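Local coordinates for protein probable TonB-dependent siderophore receptor PiuA (Acinetobacter baumannii, PDB 5FP1) that is an outer-membrane beta-barrel receptor that probably binds iron-chelating siderophores, possibly ferric enterobactin, in the initial step of iron uptake, at residues 215-220 and 274-279. Residues are numbered along the deposited sequence; the frame is centred on the assembly and turned at random.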
loop_
_atom_site.group_PDB
_atom_site.type_symbol
_atom_site.label_atom_id
_atom_site.label_comp_id
_atom_site.label_asym_id
_atom_site.label_seq_id
_atom_site.Cartn_x
_atom_site.Cartn_y
_atom_site.Cartn_z
ATOM N N THR A 215 13.547 -19.746 24.695
ATOM C CA THR A 215 12.912 -18.563 25.251
ATOM C C THR A 215 13.568 -17.322 24.671
ATOM O O THR A 215 14.778 -17.139 24.771
ATOM C CB THR A 215 13.011 -18.585 26.767
ATOM O OG1 THR A 215 12.378 -19.779 27.240
ATOM C CG2 THR A 215 12.325 -17.383 27.374
ATOM N N ARG A 216 12.775 -16.500 23.992
ATOM C CA ARG A 216 13.345 -15.452 23.144
ATOM C C ARG A 216 12.599 -14.140 23.351
ATOM O O ARG A 216 11.412 -14.129 23.700
ATOM C CB ARG A 216 13.316 -15.869 21.680
ATOM C CG ARG A 216 14.100 -17.145 21.394
ATOM C CD ARG A 216 13.917 -17.670 19.975
ATOM N NE ARG A 216 12.526 -18.025 19.664
ATOM C CZ ARG A 216 11.954 -19.192 19.942
ATOM N NH1 ARG A 216 12.627 -20.154 20.574
ATOM N NH2 ARG A 216 10.685 -19.396 19.604
ATOM N N ALA A 217 13.309 -13.029 23.180
ATOM C CA ALA A 217 12.691 -11.722 23.321
ATOM C C ALA A 217 13.345 -10.813 22.299
ATOM O O ALA A 217 14.562 -10.897 22.081
ATOM C CB ALA A 217 12.851 -11.179 24.716
ATOM N N THR A 218 12.533 -9.973 21.647
ATOM C CA THR A 218 13.037 -9.026 20.641
ATOM C C THR A 218 12.393 -7.665 20.916
ATOM O O THR A 218 11.173 -7.583 21.081
ATOM C CB THR A 218 12.756 -9.524 19.220
ATOM O OG1 THR A 218 13.348 -10.813 19.033
ATOM C CG2 THR A 218 13.333 -8.590 18.144
ATOM N N LEU A 219 13.241 -6.641 21.079
ATOM C CA LEU A 219 12.825 -5.253 21.274
ATOM C C LEU A 219 13.223 -4.487 20.011
ATOM O O LEU A 219 14.371 -4.549 19.556
ATOM C CB LEU A 219 13.546 -4.601 22.458
ATOM C CG LEU A 219 13.483 -5.318 23.795
ATOM C CD1 LEU A 219 14.314 -4.575 24.827
ATOM C CD2 LEU A 219 12.051 -5.422 24.262
ATOM N N SER A 220 12.287 -3.755 19.420
ATOM C CA SER A 220 12.639 -3.032 18.211
ATOM C C SER A 220 11.954 -1.672 18.152
ATOM O O SER A 220 10.946 -1.435 18.825
ATOM C CB SER A 220 12.335 -3.881 16.977
ATOM O OG SER A 220 10.967 -3.983 16.810
ATOM N N ILE A 274 7.638 -5.079 21.321
ATOM C CA ILE A 274 8.194 -6.099 22.199
ATOM C C ILE A 274 7.579 -7.455 21.873
ATOM O O ILE A 274 6.378 -7.640 22.029
ATOM C CB ILE A 274 7.912 -5.796 23.685
ATOM C CG1 ILE A 274 8.416 -4.400 24.055
ATOM C CG2 ILE A 274 8.617 -6.837 24.552
ATOM C CD1 ILE A 274 7.809 -3.855 25.330
ATOM N N LYS A 275 8.409 -8.384 21.422
ATOM C CA LYS A 275 7.954 -9.711 21.081
ATOM C C LYS A 275 8.623 -10.743 21.977
ATOM O O LYS A 275 9.852 -10.819 22.030
ATOM C CB LYS A 275 8.287 -10.021 19.648
ATOM C CG LYS A 275 7.826 -11.384 19.204
ATOM C CD LYS A 275 7.812 -11.437 17.693
ATOM C CE LYS A 275 8.336 -12.739 17.159
ATOM N NZ LYS A 275 9.051 -12.465 15.886
ATOM N N LEU A 276 7.800 -11.512 22.672
ATOM C CA LEU A 276 8.269 -12.573 23.592
ATOM C C LEU A 276 7.800 -13.924 23.055
ATOM O O LEU A 276 6.619 -14.090 22.703
ATOM C CB LEU A 276 7.671 -12.374 24.969
ATOM C CG LEU A 276 7.885 -10.979 25.542
ATOM C CD1 LEU A 276 7.101 -10.767 26.799
ATOM C CD2 LEU A 276 9.362 -10.725 25.755
ATOM N N GLU A 277 8.710 -14.883 23.001
ATOM C CA GLU A 277 8.388 -16.221 22.517
ATOM C C GLU A 277 8.866 -17.272 23.517
ATOM O O GLU A 277 9.956 -17.134 24.117
ATOM C CB GLU A 277 9.116 -16.500 21.229
ATOM C CG GLU A 277 9.064 -15.410 20.183
ATOM C CD GLU A 277 10.002 -15.745 19.052
ATOM O OE1 GLU A 277 9.745 -16.758 18.371
ATOM O OE2 GLU A 277 11.028 -15.060 18.896
ATOM N N HIS A 278 8.064 -18.312 23.699
ATOM C CA HIS A 278 8.491 -19.457 24.516
ATOM C C HIS A 278 8.051 -20.752 23.857
ATOM O O HIS A 278 6.874 -20.915 23.536
ATOM C CB HIS A 278 7.934 -19.385 25.923
ATOM C CG HIS A 278 8.397 -20.517 26.790
ATOM N ND1 HIS A 278 9.734 -20.796 26.987
ATOM C CD2 HIS A 278 7.707 -21.466 27.469
ATOM C CE1 HIS A 278 9.848 -21.863 27.762
ATOM N NE2 HIS A 278 8.634 -22.288 28.067
ATOM N N ASP A 279 9.004 -21.643 23.628
ATOM C CA ASP A 279 8.731 -22.960 23.068
ATOM C C ASP A 279 8.273 -23.921 24.168
ATOM O O ASP A 279 9.077 -24.411 24.971
ATOM C CB ASP A 279 9.971 -23.506 22.370
ATOM C CG ASP A 279 10.409 -22.662 21.211
ATOM O OD1 ASP A 279 9.588 -21.867 20.691
ATOM O OD2 ASP A 279 11.581 -22.780 20.800
HETATM O O HOH W 1 11.520 -12.671 20.198
#
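A bend at the third torsion of Arg216 (chi3 -61°), after a first torsion that sets CG anti to the carbonyl carbon (chi1 -60°), swings the guanidinium across to the neighbouring strand, where it meets both Glu277 and Asp279. Asp279 is gripped end-on: Arg216 NH2 reaches Asp279 OD1 at 2.9 Å on the syn side, somewhat out of the carboxylate plane, while Arg216 NH1 meets Asp279 OD2 at 2.8 Å from above that plane. Glu277, its own side chain extended beyond CG, offers OE1 to the same Arg216 NH2 at 3.1 Å. That oxygen lies at the edge of the guanidinium, yet the two flat groups stand 79° apart, and NE adds only weak bonds to the carboxylate. One arginine thus ties together two acids on the same strand in a salt-bridge network that fixes the rotation of its end group. Water 1 extends the polar face, accepting from Thr218 OG1 and donating to Glu277 OE2 at 2.8 Å and to Lys275 O.

The other face begins with Thr215 OG1 and His278 ND1, hydrogen-bonded at 2.8 Å at the edge of the imidazole. It then turns apolar: Ala217 CB rests on Leu276 CD2, and Leu219 CD2 lies against Ile274 CG2 at 3.7 Å, the latter two side chains pointing the same way. Between the two faces runs regular antiparallel pairing, in which Arg216 with Glu277 and Thr218 with Lys275 are the hydrogen-bonded pairs.

Such neighbour-to-neighbour pairing is how the wall of a TonB-dependent receptor barrel is built, here between strands 215-226 and 264-279. Strand 197-209 continues the wall beside 215-220, with Thr208 bonding Thr218 OG1; beyond 274-279, strand 284-304 supplies Thr285 to Asp279 OD1 and pairs through Asn288 and Ala290.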